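Local structure of L-serine ammonia-lyase (Rhizomucor miehei CAU432, 5C3U) at residues Leu18-Pro23 and Asn44-Gly49; Glu95-Val100 and His118-Gly123; Val202-Thr207 and His251-Phe256. The protein is a pyridoxal-5'-phosphate-dependent enzyme whose single chain folds into two alpha/beta parts, each built round its own beta-sheet. All coordinates share one frame; numbering follows the deposited sequence.

Contact 1 (Leu18-Pro23 and Asn44-Gly49); sequences LHVATP and NIQPSG
The carboxamide of Gln46 lies alongside the backbone of Val20 and holds it at two points, its N-H and its C=O. Its OE1 accepts the amide N of Val20 at 2.9 Å, in the carbonyl plane and on a lone pair, with an almost straight N-H...O angle of 168°. From the same group NE2 reaches back to Val20 O at 3.0 Å, a weak bond because it is strongly bent (131°). NE2 also hydrogen-bonds to Glu43, consistent with an amide whose orientation is fixed by partners at both ends. A bend at chi2 (-68°) turns the end of the Gln46 chain across to the 18-23 segment, where it is buried. Thr22 crosses it at about a right angle, CG2 coming within 3.4 Å of Gln46 NE2, while Thr22 OG1 turns to Glu43 as well; one carboxylate thus serves both side chains. Close by the Val20 N-H, the CB of His19 packs against the same OE1 at 3.3 Å. Apolar contacts flank the polar pair: Val20 CG2 rests on Pro47 CD at 3.8 Å, and Pro23 CD lies 4.2 Å from Ile45 CG1. A single glutamine amide thus fastens the segment before strand 24-26 to the loop between strand 37-42 and helix 52-67, in the mixed-sheet part of this pyridoxal-phosphate-dependent fold.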
loop_
_atom_site.group_PDB
_atom_site.type_symbol
_atom_site.label_atom_id
_atom_site.label_comp_id
_atom_site.label_asym_id
_atom_site.label_seq_id
_atom_site.Cartn_x
_atom_site.Cartn_y
_atom_site.Cartn_z
ATOM N N LEU A 18 -4.222 16.224 -2.148
ATOM C CA LEU A 18 -5.379 15.511 -2.651
ATOM C C LEU A 18 -5.882 14.404 -1.694
ATOM O O LEU A 18 -7.027 13.968 -1.777
ATOM C CB LEU A 18 -5.072 14.931 -4.031
ATOM C CG LEU A 18 -5.007 15.917 -5.207
ATOM C CD1 LEU A 18 -4.321 15.312 -6.422
ATOM C CD2 LEU A 18 -6.404 16.384 -5.580
ATOM N N HIS A 19 -5.014 13.952 -0.796
ATOM C CA HIS A 19 -5.391 12.984 0.233
ATOM C C HIS A 19 -6.039 13.674 1.423
ATOM O O HIS A 19 -6.028 14.912 1.546
ATOM C CB HIS A 19 -4.147 12.217 0.704
ATOM C CG HIS A 19 -3.227 13.046 1.565
ATOM N ND1 HIS A 19 -2.195 13.743 1.054
ATOM C CD2 HIS A 19 -3.218 13.283 2.939
ATOM C CE1 HIS A 19 -1.555 14.392 2.049
ATOM N NE2 HIS A 19 -2.184 14.113 3.199
ATOM N N VAL A 20 -6.587 12.873 2.322
ATOM C CA VAL A 20 -7.307 13.387 3.488
ATOM C C VAL A 20 -6.662 12.807 4.718
ATOM O O VAL A 20 -5.974 11.789 4.630
ATOM C CB VAL A 20 -8.834 13.071 3.439
ATOM C CG1 VAL A 20 -9.469 13.714 2.218
ATOM C CG2 VAL A 20 -9.128 11.564 3.491
ATOM N N ALA A 21 -6.837 13.459 5.862
ATOM C CA ALA A 21 -6.435 12.844 7.121
ATOM C C ALA A 21 -7.403 11.701 7.440
ATOM O O ALA A 21 -8.615 11.799 7.207
ATOM C CB ALA A 21 -6.383 13.872 8.246
ATOM N N THR A 22 -6.862 10.587 7.905
ATOM C CA THR A 22 -7.676 9.391 8.083
ATOM C C THR A 22 -7.747 9.023 9.561
ATOM O O THR A 22 -6.839 9.359 10.314
ATOM C CB THR A 22 -7.085 8.191 7.326
ATOM O OG1 THR A 22 -5.723 8.027 7.726
ATOM C CG2 THR A 22 -7.161 8.384 5.817
ATOM N N PRO A 23 -8.814 8.311 9.969
ATOM C CA PRO A 23 -8.939 7.875 11.366
ATOM C C PRO A 23 -7.836 6.922 11.821
ATOM O O PRO A 23 -7.338 6.101 11.019
ATOM C CB PRO A 23 -10.266 7.113 11.379
ATOM C CG PRO A 23 -11.042 7.647 10.249
ATOM C CD PRO A 23 -10.038 8.022 9.193
ATOM N N ASN A 44 -8.276 3.086 3.861
ATOM C CA ASN A 44 -9.404 2.756 2.986
ATOM C C ASN A 44 -10.371 3.920 2.848
ATOM O O ASN A 44 -11.218 3.927 1.957
ATOM C CB ASN A 44 -10.141 1.500 3.482
ATOM C CG ASN A 44 -10.576 1.611 4.942
ATOM O OD1 ASN A 44 -9.832 2.112 5.792
ATOM N ND2 ASN A 44 -11.778 1.130 5.242
ATOM N N ILE A 45 -10.225 4.909 3.728
ATOM C CA ILE A 45 -11.068 6.117 3.740
ATOM C C ILE A 45 -10.583 7.201 2.747
ATOM O O ILE A 45 -11.299 8.161 2.440
ATOM C CB ILE A 45 -11.159 6.710 5.177
ATOM C CG1 ILE A 45 -11.803 5.701 6.134
ATOM C CG2 ILE A 45 -11.954 8.023 5.209
ATOM C CD1 ILE A 45 -13.182 5.248 5.701
ATOM N N GLN A 46 -9.371 7.042 2.236
ATOM C CA GLN A 46 -8.834 7.978 1.239
ATOM C C GLN A 46 -9.718 8.037 0.006
ATOM O O GLN A 46 -10.319 7.014 -0.373
ATOM C CB GLN A 46 -7.435 7.536 0.795
ATOM C CG GLN A 46 -6.354 7.676 1.849
ATOM C CD GLN A 46 -6.016 9.117 2.201
ATOM O OE1 GLN A 46 -6.529 10.062 1.608
ATOM N NE2 GLN A 46 -5.144 9.282 3.176
ATOM N N PRO A 47 -9.791 9.213 -0.649
ATOM C CA PRO A 47 -10.377 9.227 -1.975
ATOM C C PRO A 47 -9.672 8.186 -2.826
ATOM O O PRO A 47 -8.458 7.978 -2.697
ATOM C CB PRO A 47 -10.055 10.627 -2.512
ATOM C CG PRO A 47 -9.762 11.460 -1.327
ATOM C CD PRO A 47 -9.351 10.554 -0.207
ATOM N N SER A 48 -10.450 7.521 -3.657
ATOM C CA SER A 48 -10.003 6.371 -4.488
ATOM C C SER A 48 -9.867 5.026 -3.735
ATOM O O SER A 48 -9.790 3.982 -4.376
ATOM C CB SER A 48 -8.780 6.664 -5.380
ATOM O OG SER A 48 -7.547 6.449 -4.680
ATOM N N GLY A 49 -9.813 5.050 -2.399
ATOM C CA GLY A 49 -10.004 3.819 -1.623
ATOM C C GLY A 49 -8.753 3.175 -1.053
ATOM O O GLY A 49 -8.823 2.066 -0.485
#

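Contact 2 (Glu95-Val100 and His118-Gly123); sequences EAIIVV and HLILYG
Strands 95-100 and 118-121 are the two arms of a beta-alpha-beta unit whose connection is helix 106-114, and they pair in parallel. His118 N donates to Ala96 O, and Ile98 N returns the bond to His118 O at 2.8 Å, almost linear at 177°. Ile98 O then takes Ile120 N, Val100 N donates to Ile120 O, and Val100 O receives Tyr122 N at 2.8 Å, one residue beyond the end of the second strand. Thus Ile98 and Val100 use both N and O toward this neighbour, while Ile97 and Val99 hydrogen-bond through their backbones to strand 72-75 on the other side. CA-H groups fill in between, the CA of Val99 lying 3.3 Å from Ile120 O.

The pair forms one border of a four-stranded parallel sheet, with 118-121 outermost, in the manner of an open alpha/beta sheet covered by helices. On the face of Ile97, Val99, His118 and Ile120, Ile97 CG2 meets Ile120 CD1 at 3.9 Å, the two side chains lying side by side. Val99 places CG1 opposite its own N (chi1 -176°), and this methyl runs beside the CB of Tyr122 at 3.9 Å; the Tyr122 ring itself stacks on His132. On the other face Leu119 extends CD1 over the neighbouring strand, where it touches both Ile98 CG2 and Val100 CG2, and crosses Val100 at about a right angle. Helix 79-92 covers Ile98 and Val100 there. At the exposed start of the pair Glu95 bends to the His118 ring, its OE2 3.4 Å from CE1 at the ring edge, with carboxylate and ring planes 58° apart.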
loop_
_atom_site.group_PDB
_atom_site.type_symbol
_atom_site.label_atom_id
_atom_site.label_comp_id
_atom_site.label_asym_id
_atom_site.label_seq_id
_atom_site.Cartn_x
_atom_site.Cartn_y
_atom_site.Cartn_z
ATOM N N GLU A 95 -6.024 15.033 -18.659
ATOM C CA GLU A 95 -6.260 13.743 -19.330
ATOM C C GLU A 95 -5.541 12.564 -18.662
ATOM O O GLU A 95 -4.383 12.674 -18.257
ATOM C CB GLU A 95 -5.788 13.847 -20.781
ATOM C CG GLU A 95 -6.529 12.988 -21.784
ATOM C CD GLU A 95 -6.749 13.727 -23.097
ATOM O OE1 GLU A 95 -5.772 14.280 -23.652
ATOM O OE2 GLU A 95 -7.907 13.776 -23.563
ATOM N N ALA A 96 -6.215 11.423 -18.568
ATOM C CA ALA A 96 -5.544 10.213 -18.058
ATOM C C ALA A 96 -5.787 9.055 -19.021
ATOM O O ALA A 96 -6.905 8.880 -19.551
ATOM C CB ALA A 96 -6.025 9.859 -16.657
ATOM N N ILE A 97 -4.720 8.319 -19.292
ATOM C CA ILE A 97 -4.771 7.116 -20.107
ATOM C C ILE A 97 -4.432 5.960 -19.157
ATOM O O ILE A 97 -3.310 5.879 -18.628
ATOM C CB ILE A 97 -3.746 7.172 -21.282
ATOM C CG1 ILE A 97 -4.050 8.354 -22.214
ATOM C CG2 ILE A 97 -3.704 5.843 -22.035
ATOM C CD1 ILE A 97 -2.810 8.975 -22.830
ATOM N N ILE A 98 -5.387 5.058 -18.973
ATOM C CA ILE A 98 -5.251 4.019 -17.969
ATOM C C ILE A 98 -5.325 2.629 -18.614
ATOM O O ILE A 98 -6.260 2.355 -19.350
ATOM C CB ILE A 98 -6.350 4.159 -16.881
ATOM C CG1 ILE A 98 -6.216 5.497 -16.134
ATOM C CG2 ILE A 98 -6.322 2.964 -15.931
ATOM C CD1 ILE A 98 -4.866 5.741 -15.478
ATOM N N VAL A 99 -4.337 1.774 -18.349
ATOM C CA VAL A 99 -4.394 0.382 -18.832
ATOM C C VAL A 99 -4.617 -0.583 -17.655
ATOM O O VAL A 99 -3.915 -0.521 -16.619
ATOM C CB VAL A 99 -3.101 -0.010 -19.601
ATOM C CG1 VAL A 99 -3.199 -1.423 -20.181
ATOM C CG2 VAL A 99 -2.834 0.991 -20.718
ATOM N N VAL A 100 -5.553 -1.512 -17.830
ATOM C CA VAL A 100 -5.788 -2.540 -16.803
ATOM C C VAL A 100 -5.813 -3.911 -17.504
ATOM O O VAL A 100 -6.045 -3.952 -18.722
ATOM C CB VAL A 100 -7.087 -2.275 -16.028
ATOM C CG1 VAL A 100 -7.108 -0.851 -15.428
ATOM C CG2 VAL A 100 -8.304 -2.501 -16.914
ATOM N N HIS A 118 -9.457 7.611 -20.112
ATOM C CA HIS A 118 -9.472 6.687 -21.242
ATOM C C HIS A 118 -8.953 5.346 -20.829
ATOM O O HIS A 118 -7.777 5.193 -20.492
ATOM C CB HIS A 118 -8.732 7.295 -22.423
ATOM C CG HIS A 118 -9.278 8.647 -22.804
ATOM N ND1 HIS A 118 -8.684 9.800 -22.439
ATOM C CD2 HIS A 118 -10.450 9.002 -23.475
ATOM C CE1 HIS A 118 -9.418 10.845 -22.884
ATOM N NE2 HIS A 118 -10.498 10.355 -23.519
ATOM N N LEU A 119 -9.848 4.361 -20.835
ATOM C CA LEU A 119 -9.530 3.037 -20.331
ATOM C C LEU A 119 -9.203 2.068 -21.453
ATOM O O LEU A 119 -9.957 1.939 -22.410
ATOM C CB LEU A 119 -10.697 2.502 -19.494
ATOM C CG LEU A 119 -10.560 1.106 -18.884
ATOM C CD1 LEU A 119 -9.377 1.069 -17.917
ATOM C CD2 LEU A 119 -11.857 0.741 -18.184
ATOM N N ILE A 120 -8.064 1.390 -21.328
ATOM C CA ILE A 120 -7.654 0.339 -22.253
ATOM C C ILE A 120 -7.527 -0.977 -21.486
ATOM O O ILE A 120 -6.925 -1.013 -20.410
ATOM C CB ILE A 120 -6.305 0.714 -22.909
ATOM C CG1 ILE A 120 -6.490 1.986 -23.746
ATOM C CG2 ILE A 120 -5.738 -0.438 -23.741
ATOM C CD1 ILE A 120 -5.240 2.782 -23.996
ATOM N N LEU A 121 -8.094 -2.050 -22.037
ATOM C CA LEU A 121 -7.993 -3.369 -21.424
ATOM C C LEU A 121 -6.933 -4.184 -22.137
ATOM O O LEU A 121 -7.058 -4.478 -23.329
ATOM C CB LEU A 121 -9.352 -4.087 -21.429
ATOM C CG LEU A 121 -10.245 -3.837 -20.210
ATOM C CD1 LEU A 121 -10.902 -2.466 -20.259
ATOM C CD2 LEU A 121 -11.312 -4.921 -20.086
ATOM N N TYR A 122 -5.868 -4.537 -21.421
ATOM C CA TYR A 122 -4.741 -5.205 -22.056
ATOM C C TYR A 122 -3.861 -5.929 -21.061
ATOM O O TYR A 122 -3.462 -5.344 -20.056
ATOM C CB TYR A 122 -3.875 -4.180 -22.823
ATOM C CG TYR A 122 -2.903 -4.824 -23.775
ATOM C CD1 TYR A 122 -3.233 -4.989 -25.117
ATOM C CD2 TYR A 122 -1.661 -5.288 -23.338
ATOM C CE1 TYR A 122 -2.353 -5.589 -26.004
ATOM C CE2 TYR A 122 -0.774 -5.898 -24.215
ATOM C CZ TYR A 122 -1.130 -6.047 -25.549
ATOM O OH TYR A 122 -0.271 -6.652 -26.441
ATOM N N GLY A 123 -3.524 -7.182 -21.379
ATOM C CA GLY A 123 -2.573 -7.972 -20.584
ATOM C C GLY A 123 -3.206 -9.053 -19.721
ATOM O O GLY A 123 -4.385 -8.977 -19.363
#

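Contact 3 (Val202-Thr207 and His251-Phe256); sequences VIAVET and HPVVPF
His251 meets Val202 just before two parallel strands of the larger, mixed sheet come together, 253-258 forming the sheet's border beside 202-207. The imidazole crosses the valine at about a right angle, with NE2 3.9 Å from Val202 CG2; that nitrogen is hydrogen-bonded to Val200 O, which would limit the ring's rotation. Pro252 places its CD over one face of the same ring, and its carbonyl O accepts Val202 N in the first and longest of the backbone bonds, at 3.1 Å.

Val253 directs its side chain to the face shared with Val202 and Ala204. Its CG1, trans to the backbone N (chi1 174°), sits 3.9 Å from Ala204 CB, and Phe213 of helix 212-219 lies against both residues. Val254 turns to the opposite face and uses both backbone groups across the contact: its N gives to Val202 O at 2.8 Å, and its O takes Ala204 N from a donor tilted 34° from the carbonyl plane. Its CB approaches Ile203 CG1.

Pro255 has no N-H, yet no bond of this pairing is lost, because the strand uses the amides of Val254 and Phe256 here; its CA approaches Ala204 O. Phe256 N donates to that same oxygen. The phenylalanine CB packs on Ile203 CG2 at 4.2 Å, while its ring leads away toward Leu288 of helix 280-290, which also touches Ile203. Lastly Phe256 O receives Glu206 N at 3.0 Å.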
loop_
_atom_site.group_PDB
_atom_site.type_symbol
_atom_site.label_atom_id
_atom_site.label_comp_id
_atom_site.label_asym_id
_atom_site.label_seq_id
_atom_site.Cartn_x
_atom_site.Cartn_y
_atom_site.Cartn_z
ATOM N N VAL A 202 9.894 -0.693 12.057
ATOM C CA VAL A 202 8.861 -0.902 11.058
ATOM C C VAL A 202 8.914 -2.383 10.709
ATOM O O VAL A 202 9.974 -2.914 10.374
ATOM C CB VAL A 202 9.068 -0.027 9.793
ATOM C CG1 VAL A 202 7.977 -0.309 8.774
ATOM C CG2 VAL A 202 9.096 1.452 10.157
ATOM N N ILE A 203 7.777 -3.067 10.841
ATOM C CA ILE A 203 7.697 -4.430 10.411
ATOM C C ILE A 203 7.177 -4.382 8.984
ATOM O O ILE A 203 6.038 -3.944 8.731
ATOM C CB ILE A 203 6.836 -5.272 11.376
ATOM C CG1 ILE A 203 7.494 -5.210 12.752
ATOM C CG2 ILE A 203 6.748 -6.717 10.896
ATOM C CD1 ILE A 203 6.525 -5.297 13.897
ATOM N N ALA A 204 8.040 -4.808 8.064
ATOM C CA ALA A 204 7.780 -4.727 6.629
ATOM C C ALA A 204 7.226 -6.067 6.181
ATOM O O ALA A 204 7.965 -7.029 6.083
ATOM C CB ALA A 204 9.067 -4.402 5.870
ATOM N N VAL A 205 5.928 -6.126 5.860
ATOM C CA VAL A 205 5.283 -7.413 5.615
ATOM C C VAL A 205 5.019 -7.668 4.126
ATOM O O VAL A 205 4.540 -6.799 3.420
ATOM C CB VAL A 205 3.987 -7.585 6.454
ATOM C CG1 VAL A 205 3.038 -6.410 6.252
ATOM C CG2 VAL A 205 3.293 -8.902 6.114
ATOM N N GLU A 206 5.329 -8.879 3.678
ATOM C CA GLU A 206 5.083 -9.338 2.316
ATOM C C GLU A 206 4.424 -10.712 2.433
ATOM O O GLU A 206 4.297 -11.251 3.535
ATOM C CB GLU A 206 6.429 -9.481 1.556
ATOM C CG GLU A 206 7.082 -8.162 1.136
ATOM C CD GLU A 206 8.461 -8.349 0.502
ATOM O OE1 GLU A 206 9.348 -8.959 1.155
ATOM O OE2 GLU A 206 8.661 -7.883 -0.651
ATOM N N THR A 207 3.988 -11.268 1.311
ATOM C CA THR A 207 3.538 -12.659 1.295
ATOM C C THR A 207 4.632 -13.486 0.661
ATOM O O THR A 207 5.418 -12.954 -0.121
ATOM C CB THR A 207 2.233 -12.886 0.496
ATOM O OG1 THR A 207 2.447 -12.560 -0.884
ATOM C CG2 THR A 207 1.064 -12.079 1.095
ATOM N N HIS A 251 17.817 2.281 9.535
ATOM C CA HIS A 251 16.639 2.367 10.388
ATOM C C HIS A 251 16.255 0.958 10.751
ATOM O O HIS A 251 16.469 0.049 9.951
ATOM C CB HIS A 251 15.497 3.090 9.662
ATOM C CG HIS A 251 14.254 3.268 10.512
ATOM N ND1 HIS A 251 13.998 4.402 11.210
ATOM C CD2 HIS A 251 13.196 2.391 10.783
ATOM C CE1 HIS A 251 12.845 4.250 11.896
ATOM N NE2 HIS A 251 12.362 3.016 11.638
ATOM N N PRO A 252 15.706 0.744 11.962
ATOM C CA PRO A 252 15.272 -0.605 12.354
ATOM C C PRO A 252 14.077 -1.089 11.538
ATOM O O PRO A 252 12.962 -0.576 11.693
ATOM C CB PRO A 252 14.883 -0.443 13.832
ATOM C CG PRO A 252 14.640 1.015 14.022
ATOM C CD PRO A 252 15.600 1.697 13.081
ATOM N N VAL A 253 14.322 -2.039 10.650
ATOM C CA VAL A 253 13.256 -2.602 9.822
ATOM C C VAL A 253 13.303 -4.111 9.959
ATOM O O VAL A 253 14.382 -4.721 9.882
ATOM C CB VAL A 253 13.378 -2.197 8.332
ATOM C CG1 VAL A 253 12.327 -2.918 7.481
ATOM C CG2 VAL A 253 13.232 -0.685 8.165
ATOM N N VAL A 254 12.145 -4.722 10.192
ATOM C CA VAL A 254 12.065 -6.180 10.298
ATOM C C VAL A 254 11.266 -6.707 9.099
ATOM O O VAL A 254 10.053 -6.492 9.048
ATOM C CB VAL A 254 11.382 -6.616 11.616
ATOM C CG1 VAL A 254 11.267 -8.134 11.713
ATOM C CG2 VAL A 254 12.118 -6.056 12.829
ATOM N N PRO A 255 11.938 -7.343 8.114
ATOM C CA PRO A 255 11.193 -7.937 7.016
ATOM C C PRO A 255 10.513 -9.211 7.515
ATOM O O PRO A 255 11.121 -10.008 8.250
ATOM C CB PRO A 255 12.281 -8.282 5.983
ATOM C CG PRO A 255 13.524 -7.588 6.451
ATOM C CD PRO A 255 13.388 -7.547 7.947
ATOM N N PHE A 256 9.246 -9.375 7.176
ATOM C CA PHE A 256 8.518 -10.559 7.575
ATOM C C PHE A 256 7.598 -11.000 6.440
ATOM O O PHE A 256 7.081 -10.174 5.692
ATOM C CB PHE A 256 7.726 -10.276 8.853
ATOM C CG PHE A 256 7.328 -11.513 9.604
ATOM C CD1 PHE A 256 8.240 -12.162 10.443
ATOM C CD2 PHE A 256 6.050 -12.033 9.475
ATOM C CE1 PHE A 256 7.875 -13.309 11.139
ATOM C CE2 PHE A 256 5.677 -13.178 10.166
ATOM C CZ PHE A 256 6.588 -13.820 10.993
#

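Contacts 2 and 3 are both edge pairings of parallel strands, one in each sheet, on opposite sides of the chain's centre and with centres about 33 Å apart. Contact 3 has no exposed residue among those that touch, whereas contact 2 lies farther out and ends in exposed residues such as Glu95 and His118. Contact 1 joins a loop to a mostly irregular segment instead, and there a side-chain amide does the work that regular backbone bonding does in the other two. The bound pyridoxal-5'-phosphate is about 10 Å from Gln46 of contact 1, about 8 Å from Glu206 of contact 3 and about 14 Å from Val100 of contact 2, measured from the side chains.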